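Local coordinates for protein MFP2B (PDB 2BJR) that enhances the polymerization of major sperm protein during the amoeboid motility of Ascaris sperm, and binds a zinc ion, at residues V230-Q235 and V303-H308; P314-L317 and K322-L325; L28-M33 and P119-E124. All coordinates share one frame; numbering follows the deposited sequence.

Contact 1: residues V230-Q235 and V303-H308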
loop_
_atom_site.group_PDB
_atom_site.type_symbol
_atom_site.label_atom_id
_atom_site.label_comp_id
_atom_site.label_asym_id
_atom_site.label_seq_id
_atom_site.Cartn_x
_atom_site.Cartn_y
_atom_site.Cartn_z
ATOM N N VAL A 230 -0.296 14.215 1.133
ATOM C CA VAL A 230 0.100 13.090 1.973
ATOM C C VAL A 230 0.734 11.930 1.190
ATOM O O VAL A 230 0.180 11.448 0.212
ATOM C CB VAL A 230 -1.134 12.554 2.687
ATOM C CG1 VAL A 230 -0.753 11.261 3.531
ATOM C CG2 VAL A 230 -1.702 13.613 3.615
ATOM N N ALA A 231 1.880 11.469 1.667
ATOM C CA ALA A 231 2.573 10.320 1.083
ATOM C C ALA A 231 3.181 9.524 2.217
ATOM O O ALA A 231 3.433 10.071 3.308
ATOM C CB ALA A 231 3.633 10.807 0.142
ATOM N N LEU A 232 3.422 8.234 1.933
ATOM C CA LEU A 232 4.014 7.268 2.821
ATOM C C LEU A 232 5.256 6.658 2.213
ATOM O O LEU A 232 5.288 6.349 1.028
ATOM C CB LEU A 232 3.021 6.170 3.082
ATOM C CG LEU A 232 3.414 4.902 3.837
ATOM C CD1 LEU A 232 3.638 5.238 5.264
ATOM C CD2 LEU A 232 2.373 3.807 3.631
ATOM N N TRP A 233 6.285 6.548 3.040
ATOM C CA TRP A 233 7.547 5.922 2.693
ATOM C C TRP A 233 7.869 4.952 3.851
ATOM O O TRP A 233 7.136 4.895 4.844
ATOM C CB TRP A 233 8.575 6.999 2.675
ATOM C CG TRP A 233 9.809 6.763 1.946
ATOM C CD1 TRP A 233 9.951 6.152 0.758
ATOM C CD2 TRP A 233 11.099 7.204 2.339
ATOM N NE1 TRP A 233 11.263 6.201 0.350
ATOM C CE2 TRP A 233 11.997 6.832 1.318
ATOM C CE3 TRP A 233 11.591 7.923 3.435
ATOM C CZ2 TRP A 233 13.354 7.162 1.351
ATOM C CZ3 TRP A 233 12.953 8.240 3.479
ATOM C CH2 TRP A 233 13.819 7.848 2.447
ATOM N N TYR A 234 8.982 4.219 3.722
ATOM C CA TYR A 234 9.410 3.256 4.725
ATOM C C TYR A 234 10.907 3.394 4.981
ATOM O O TYR A 234 11.651 3.557 4.044
ATOM C CB TYR A 234 9.081 1.863 4.243
ATOM C CG TYR A 234 7.653 1.511 4.474
ATOM C CD1 TYR A 234 6.690 1.737 3.470
ATOM C CD2 TYR A 234 7.240 0.920 5.664
ATOM C CE1 TYR A 234 5.366 1.494 3.689
ATOM C CE2 TYR A 234 5.883 0.599 5.859
ATOM C CZ TYR A 234 4.960 0.934 4.878
ATOM O OH TYR A 234 3.650 0.619 5.039
ATOM N N GLN A 235 11.314 3.346 6.241
ATOM C CA GLN A 235 12.730 3.285 6.617
ATOM C C GLN A 235 12.877 2.251 7.712
ATOM O O GLN A 235 12.206 2.325 8.738
ATOM C CB GLN A 235 13.221 4.615 7.184
ATOM C CG GLN A 235 13.626 5.635 6.164
ATOM C CD GLN A 235 14.855 5.225 5.328
ATOM O OE1 GLN A 235 15.692 4.461 5.776
ATOM N NE2 GLN A 235 14.904 5.685 4.094
ATOM N N VAL A 303 -6.074 8.791 10.282
ATOM C CA VAL A 303 -5.537 7.886 9.291
ATOM C C VAL A 303 -4.278 7.346 9.941
ATOM O O VAL A 303 -3.529 8.116 10.497
ATOM C CB VAL A 303 -5.241 8.640 7.981
ATOM C CG1 VAL A 303 -4.380 7.855 7.061
ATOM C CG2 VAL A 303 -6.554 8.989 7.338
ATOM N N HIS A 304 -4.061 6.032 9.929
ATOM C CA HIS A 304 -2.885 5.467 10.567
ATOM C C HIS A 304 -2.351 4.276 9.819
ATOM O O HIS A 304 -3.111 3.500 9.237
ATOM C CB HIS A 304 -3.172 5.027 12.017
ATOM C CG HIS A 304 -4.314 4.067 12.155
ATOM N ND1 HIS A 304 -4.139 2.719 12.400
ATOM C CD2 HIS A 304 -5.652 4.268 12.092
ATOM C CE1 HIS A 304 -5.327 2.125 12.444
ATOM N NE2 HIS A 304 -6.264 3.052 12.282
ATOM N N VAL A 305 -1.036 4.149 9.823
ATOM C CA VAL A 305 -0.376 2.916 9.392
ATOM C C VAL A 305 0.339 2.370 10.619
ATOM O O VAL A 305 1.081 3.085 11.287
ATOM C CB VAL A 305 0.574 3.177 8.220
ATOM C CG1 VAL A 305 1.457 1.948 7.974
ATOM C CG2 VAL A 305 -0.228 3.490 6.950
ATOM N N ASP A 306 0.116 1.093 10.912
ATOM C CA ASP A 306 0.485 0.533 12.196
ATOM C C ASP A 306 1.844 -0.149 12.180
ATOM O O ASP A 306 2.260 -0.730 11.210
ATOM C CB ASP A 306 -0.582 -0.437 12.676
ATOM C CG ASP A 306 -1.911 0.227 12.927
ATOM O OD1 ASP A 306 -2.016 1.481 12.885
ATOM O OD2 ASP A 306 -2.916 -0.446 13.194
ATOM N N HIS A 307 2.543 -0.023 13.288
ATOM C CA HIS A 307 3.859 -0.582 13.460
ATOM C C HIS A 307 4.081 -0.814 14.956
ATOM O O HIS A 307 3.504 -0.121 15.812
ATOM C CB HIS A 307 4.910 0.376 12.906
ATOM C CG HIS A 307 6.298 -0.151 12.979
ATOM N ND1 HIS A 307 6.857 -0.944 11.992
ATOM C CD2 HIS A 307 7.237 -0.025 13.935
ATOM C CE1 HIS A 307 8.089 -1.258 12.338
ATOM N NE2 HIS A 307 8.344 -0.728 13.518
ATOM N N HIS A 308 4.947 -1.758 15.303
ATOM C CA HIS A 308 5.108 -2.086 16.730
ATOM C C HIS A 308 5.733 -0.961 17.535
ATOM O O HIS A 308 5.544 -0.878 18.734
ATOM C CB HIS A 308 5.867 -3.411 16.925
ATOM C CG HIS A 308 7.287 -3.366 16.467
ATOM N ND1 HIS A 308 7.685 -3.868 15.252
ATOM C CD2 HIS A 308 8.400 -2.864 17.050
ATOM C CE1 HIS A 308 8.985 -3.691 15.107
ATOM N NE2 HIS A 308 9.444 -3.085 16.184
#
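The phenol of Y234 meets V305 through its far end alone, its OH stopping 3.9 Å from V305 CG1, with the two side chains crossing at about a right angle. Three more rings lie in the loop V303-H308. H304 has D306 at its ring edge: H304 ND1 donates a nearly straight hydrogen bond (2.5 Å) to D306 OD1 from the syn side, somewhat above the carboxylate plane, and NE2 is hydrogen-bonded to the O of D368, the last residue. H307 and H308 each lay a ring nitrogen over the rim of the other's face.

V305 points at strand V230-Q235. With CG1 anti to its backbone N (chi1 169°), it sends that methyl to the phenol and leaves CG2 facing L232 CD2 at 4.2 Å. A branched residue suits the spot because one methyl serves each neighbour; P239 and M241 also touch it.

Strand 229-235, in one sheet of the second family region, here meets the loop between strands 300-302 and 313-319 of another. No hydrogen bond spans the segments. This is a slight apolar touch (99 Å²): Q31 of the loop L28-M33 packs on L232, Y234 and V305, while H304 and D306 tie their loop to itself.

Contact 2: residues P314-L317 and K322-L325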
loop_
_atom_site.group_PDB
_atom_site.type_symbol
_atom_site.label_atom_id
_atom_site.label_comp_id
_atom_site.label_asym_id
_atom_site.label_seq_id
_atom_site.Cartn_x
_atom_site.Cartn_y
_atom_site.Cartn_z
ATOM N N PRO A 314 -0.712 11.065 9.233
ATOM C CA PRO A 314 -0.316 12.321 8.609
ATOM C C PRO A 314 -0.729 13.508 9.510
ATOM O O PRO A 314 -1.812 13.470 10.070
ATOM C CB PRO A 314 -1.140 12.349 7.279
ATOM C CG PRO A 314 -1.737 11.026 7.151
ATOM C CD PRO A 314 -1.899 10.495 8.551
ATOM N N ALA A 315 0.081 14.554 9.577
ATOM C CA ALA A 315 -0.179 15.682 10.482
ATOM C C ALA A 315 0.518 16.919 9.975
ATOM O O ALA A 315 1.663 16.867 9.550
ATOM C CB ALA A 315 0.298 15.359 11.855
ATOM N N VAL A 316 -0.188 18.040 10.013
ATOM C CA VAL A 316 0.408 19.323 9.776
ATOM C C VAL A 316 0.858 19.853 11.139
ATOM O O VAL A 316 0.048 19.955 12.076
ATOM C CB VAL A 316 -0.633 20.282 9.168
ATOM C CG1 VAL A 316 -0.052 21.644 8.988
ATOM C CG2 VAL A 316 -1.161 19.741 7.841
ATOM N N LEU A 317 2.136 20.177 11.241
ATOM C CA LEU A 317 2.746 20.769 12.419
ATOM C C LEU A 317 2.777 22.279 12.263
ATOM O O LEU A 317 2.829 22.786 11.145
ATOM C CB LEU A 317 4.196 20.297 12.562
ATOM C CG LEU A 317 4.434 18.905 13.145
ATOM C CD1 LEU A 317 3.875 17.860 12.234
ATOM C CD2 LEU A 317 5.911 18.694 13.412
ATOM N N LYS A 322 4.461 28.613 11.234
ATOM C CA LYS A 322 4.100 28.194 9.876
ATOM C C LYS A 322 3.589 26.753 9.871
ATOM O O LYS A 322 3.938 25.953 10.743
ATOM C CB LYS A 322 5.328 28.282 8.979
ATOM C CG LYS A 322 5.925 29.701 8.862
ATOM C CD LYS A 322 4.888 30.672 8.289
ATOM C CE LYS A 322 5.491 32.054 7.998
ATOM N NZ LYS A 322 4.495 32.971 7.401
ATOM N N GLU A 323 2.775 26.456 8.875
ATOM C CA GLU A 323 2.150 25.155 8.667
ATOM C C GLU A 323 3.023 24.296 7.765
ATOM O O GLU A 323 3.483 24.782 6.753
ATOM C CB GLU A 323 0.827 25.357 7.982
ATOM C CG GLU A 323 -0.191 26.111 8.830
ATOM C CD GLU A 323 -1.281 26.779 8.034
ATOM O OE1 GLU A 323 -1.146 26.923 6.812
ATOM O OE2 GLU A 323 -2.295 27.156 8.665
ATOM N N ILE A 324 3.195 23.021 8.107
ATOM C CA ILE A 324 4.107 22.129 7.383
ATOM C C ILE A 324 3.715 20.681 7.606
ATOM O O ILE A 324 3.542 20.238 8.736
ATOM C CB ILE A 324 5.560 22.406 7.766
ATOM C CG1 ILE A 324 6.542 21.486 7.019
ATOM C CG2 ILE A 324 5.773 22.279 9.265
ATOM C CD1 ILE A 324 6.587 21.763 5.577
ATOM N N LEU A 325 3.570 19.938 6.505
ATOM C CA LEU A 325 3.097 18.575 6.554
ATOM C C LEU A 325 4.214 17.555 6.888
ATOM O O LEU A 325 5.253 17.494 6.208
ATOM C CB LEU A 325 2.436 18.219 5.235
ATOM C CG LEU A 325 1.896 16.816 5.079
ATOM C CD1 LEU A 325 0.806 16.560 6.101
ATOM C CD2 LEU A 325 1.347 16.510 3.690
#
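V316 faces L325 and L317 faces I324 in an antiparallel pairing whose short strand axes run at 159° and come within 4.4 Å. L317 and I324 form the hydrogen-bonded pair: L317 N donates to I324 O at 2.9 Å, and I324 N returns a more bent bond (136°) to L317 O at 3.1 Å. Each carbonyl also receives a CA-H contact, from V316 CA to I324 O and from E323 CA to L317 O.

V316 and L325, the non-hydrogen-bonded pair, share one face of the sheet, where W286 of strand 282-288 touches both. Their side chains cross at about a right angle, with V316 CG2 and L325 CD1 4.1 Å apart. L325 has CG anti to its backbone N (chi1 179°), and its CD1 comes to 3.6 Å from the carbonyl O of A315. The other V316 methyl, CG1, lies against the E323 CB at 3.9 Å.

On the opposite face L317 CB meets I324 CG2 at 4.2 Å, and I337 of the next strand packs on both. Beta-branched V316 and I324 suit an extended backbone, while the longer L317 also reaches A335 of strand 334-339.

The polar ends turn away: E323 forms a salt bridge with R216 and K322 with D219. The chemistry is thus divided, amides fixing the register of this beta hairpin, aliphatic groups filling both faces, and salt bridges and hydrogen bonds tying the second strand to the loop that carries R216, D219 and T220.

Contact 3: residues L28-M33 and P119-E124. With SO4 (sulfate ion), chain E.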
loop_
_atom_site.group_PDB
_atom_site.type_symbol
_atom_site.label_atom_id
_atom_site.label_comp_id
_atom_site.label_asym_id
_atom_site.label_seq_id
_atom_site.Cartn_x
_atom_site.Cartn_y
_atom_site.Cartn_z
ATOM N N LEU A 28 -3.939 -8.272 -1.078
ATOM C CA LEU A 28 -5.205 -7.545 -0.791
ATOM C C LEU A 28 -5.202 -7.052 0.623
ATOM O O LEU A 28 -4.984 -7.831 1.535
ATOM C CB LEU A 28 -6.396 -8.456 -0.967
ATOM C CG LEU A 28 -7.778 -7.778 -0.807
ATOM C CD1 LEU A 28 -8.028 -6.832 -1.922
ATOM C CD2 LEU A 28 -8.848 -8.835 -0.674
ATOM N N GLY A 29 -5.474 -5.779 0.815
ATOM C CA GLY A 29 -5.606 -5.244 2.164
ATOM C C GLY A 29 -4.310 -4.904 2.880
ATOM O O GLY A 29 -4.345 -4.363 4.010
ATOM N N GLN A 30 -3.159 -5.149 2.258
ATOM C CA GLN A 30 -1.893 -4.983 2.950
ATOM C C GLN A 30 -1.216 -3.699 2.535
ATOM O O GLN A 30 -1.247 -3.323 1.360
ATOM C CB GLN A 30 -0.967 -6.200 2.707
ATOM C CG GLN A 30 -1.661 -7.560 2.881
ATOM C CD GLN A 30 -2.353 -7.686 4.238
ATOM O OE1 GLN A 30 -1.736 -7.414 5.284
ATOM N NE2 GLN A 30 -3.626 -8.051 4.222
ATOM N N GLN A 31 -0.547 -3.047 3.488
ATOM C CA GLN A 31 0.022 -1.734 3.229
ATOM C C GLN A 31 1.284 -1.775 2.391
ATOM O O GLN A 31 1.513 -0.881 1.594
ATOM C CB GLN A 31 0.309 -0.996 4.549
ATOM C CG GLN A 31 0.653 0.481 4.358
ATOM C CD GLN A 31 -0.548 1.277 3.785
ATOM O OE1 GLN A 31 -1.611 1.265 4.395
ATOM N NE2 GLN A 31 -0.391 1.881 2.624
ATOM N N ASN A 32 2.110 -2.820 2.588
ATOM C CA ASN A 32 3.442 -2.820 2.033
ATOM C C ASN A 32 3.888 -4.224 1.740
ATOM O O ASN A 32 4.887 -4.697 2.285
ATOM C CB ASN A 32 4.368 -2.147 2.974
ATOM C CG ASN A 32 5.790 -1.961 2.419
ATOM O OD1 ASN A 32 5.991 -1.847 1.225
ATOM N ND2 ASN A 32 6.783 -1.886 3.338
HETATM N N MSE A 33 3.094 -4.901 0.940
HETATM C CA MSE A 33 3.336 -6.302 0.609
HETATM C C MSE A 33 2.812 -6.500 -0.808
HETATM O O MSE A 33 1.624 -6.287 -1.046
HETATM C CB MSE A 33 2.632 -7.231 1.602
HETATM C CG MSE A 33 2.949 -8.687 1.405
HETATM SE SE MSE A 33 2.131 -9.746 2.840
HETATM C CE MSE A 33 3.195 -8.921 4.344
ATOM N N PRO A 119 0.346 -17.646 -6.096
ATOM C CA PRO A 119 0.334 -16.856 -4.856
ATOM C C PRO A 119 -0.803 -17.229 -3.933
ATOM O O PRO A 119 -1.920 -17.537 -4.409
ATOM C CB PRO A 119 0.188 -15.428 -5.360
ATOM C CG PRO A 119 0.694 -15.469 -6.767
ATOM C CD PRO A 119 0.283 -16.794 -7.305
ATOM N N ILE A 120 -0.537 -17.210 -2.626
ATOM C CA ILE A 120 -1.551 -17.449 -1.616
ATOM C C ILE A 120 -1.298 -16.507 -0.431
ATOM O O ILE A 120 -0.165 -16.378 0.058
ATOM C CB ILE A 120 -1.637 -18.929 -1.248
ATOM C CG1 ILE A 120 -2.827 -19.203 -0.345
ATOM C CG2 ILE A 120 -0.349 -19.462 -0.645
ATOM C CD1 ILE A 120 -3.127 -20.720 -0.235
ATOM N N LEU A 121 -2.352 -15.803 -0.049
ATOM C CA LEU A 121 -2.315 -14.854 1.060
ATOM C C LEU A 121 -3.010 -15.408 2.284
ATOM O O LEU A 121 -4.200 -15.641 2.301
ATOM C CB LEU A 121 -2.959 -13.541 0.623
ATOM C CG LEU A 121 -2.920 -12.459 1.694
ATOM C CD1 LEU A 121 -1.515 -11.967 2.012
ATOM C CD2 LEU A 121 -3.770 -11.315 1.202
ATOM N N TRP A 122 -2.225 -15.602 3.330
ATOM C CA TRP A 122 -2.699 -15.981 4.642
ATOM C C TRP A 122 -3.124 -14.701 5.358
ATOM O O TRP A 122 -2.424 -14.184 6.189
ATOM C CB TRP A 122 -1.588 -16.717 5.386
ATOM C CG TRP A 122 -1.939 -17.385 6.680
ATOM C CD1 TRP A 122 -3.152 -17.403 7.326
ATOM C CD2 TRP A 122 -1.046 -18.134 7.491
ATOM N NE1 TRP A 122 -3.047 -18.086 8.513
ATOM C CE2 TRP A 122 -1.765 -18.565 8.630
ATOM C CE3 TRP A 122 0.305 -18.480 7.379
ATOM C CZ2 TRP A 122 -1.171 -19.325 9.648
ATOM C CZ3 TRP A 122 0.885 -19.220 8.371
ATOM C CH2 TRP A 122 0.149 -19.658 9.486
ATOM N N SER A 123 -4.297 -14.218 4.996
ATOM C CA SER A 123 -4.777 -12.907 5.381
ATOM C C SER A 123 -5.005 -12.771 6.892
ATOM O O SER A 123 -4.785 -11.692 7.467
ATOM C CB SER A 123 -6.105 -12.583 4.623
ATOM O OG SER A 123 -6.940 -13.762 4.431
ATOM N N GLU A 124 -5.469 -13.841 7.513
ATOM C CA GLU A 124 -5.853 -13.831 8.927
ATOM C C GLU A 124 -4.775 -14.330 9.892
ATOM O O GLU A 124 -5.077 -14.613 11.045
ATOM C CB GLU A 124 -7.135 -14.640 9.117
ATOM C CG GLU A 124 -8.283 -14.187 8.237
ATOM C CD GLU A 124 -8.655 -12.742 8.463
ATOM O OE1 GLU A 124 -8.958 -12.376 9.610
ATOM O OE2 GLU A 124 -8.643 -11.951 7.496
HETATM S S SO4 E . -5.263 -18.922 11.471
HETATM O O1 SO4 E . -5.671 -18.743 10.072
HETATM O O2 SO4 E . -3.903 -18.439 11.584
HETATM O O3 SO4 E . -6.219 -18.148 12.295
HETATM O O4 SO4 E . -5.360 -20.323 11.804
HETATM O O HOH W 1 -4.982 -8.989 6.664
#
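A leucine methyl lying against a polar backbone is the odd feature here: L121 CD2 sits 3.7 Å from the carbonyl O of L28, on the same oxygen that takes a hydrogen bond from Q30. Q30 NE2 gives that bond to L28 O at 3.0 Å, with the oxygen close to the amide plane. Two bends in the glutamine chain and a twist of its amide, all near -50°, fold it back over its own loop. Between them G29 takes a positive phi of 81°, a conformation that would jam a CB against L28 O and that glycine, lacking one, tolerates.

Q30 NE2 also donates to a water at 2.9 Å, and the water donates to S123 O at 2.8 Å. No direct hydrogen bond joins the segments.

L121, buried and pointing at the loop, carries the apolar part. Its CG is anti to the backbone N (chi1 -178°), which carries the two methyls out toward L28-M33: L121 CD2 approaches L28 CB at 4.4 Å, and CD1 approaches SE of selenomethionine M33 at 4.3 Å. L131 of the neighbouring strand packs on both L121 and M33.

Beyond L121 the chain swings through an inverse gamma turn centred on W122. W122 NE1 donates to sulfate O1 at 3.1 Å and, at a poorer angle, to O2; the ion, at the ring edge, probably comes from the crystallisation liquor.

The loop before strand 34-40 of the six-stranded sheet thus packs on strand 117-122, an outermost strand of the four-stranded sheet. Leucine's forked end serves L28 and M33 together, and the NH2 of glutamine can donate to L28 O and the water at once. Apolar packing holds the loop to L121, and the water joins it to S123 O in the turn beyond.

How the contacts relate
Along the chain contact 3 closes first, then contact 1, then contact 2. Contact 3 belongs to the first of two related cytosolic motility protein regions, contacts 1 and 2 to the second. The centres of contacts 1 and 2 are about 16 Å apart, and they touch where P314 of strand 313-319 packs by V230 and V303, so two sheets of the second region meet there. Contact 3 is about 17 Å from contact 1, centre to centre. Contacts 2 and 3 do not touch, their centres lying about 31 Å apart. Contact 1 lies at the junction of the regions, where Q31 packs on L232, Y234 and V305 and N32 on Y234; Q31 also hydrogen-bonds to Q270.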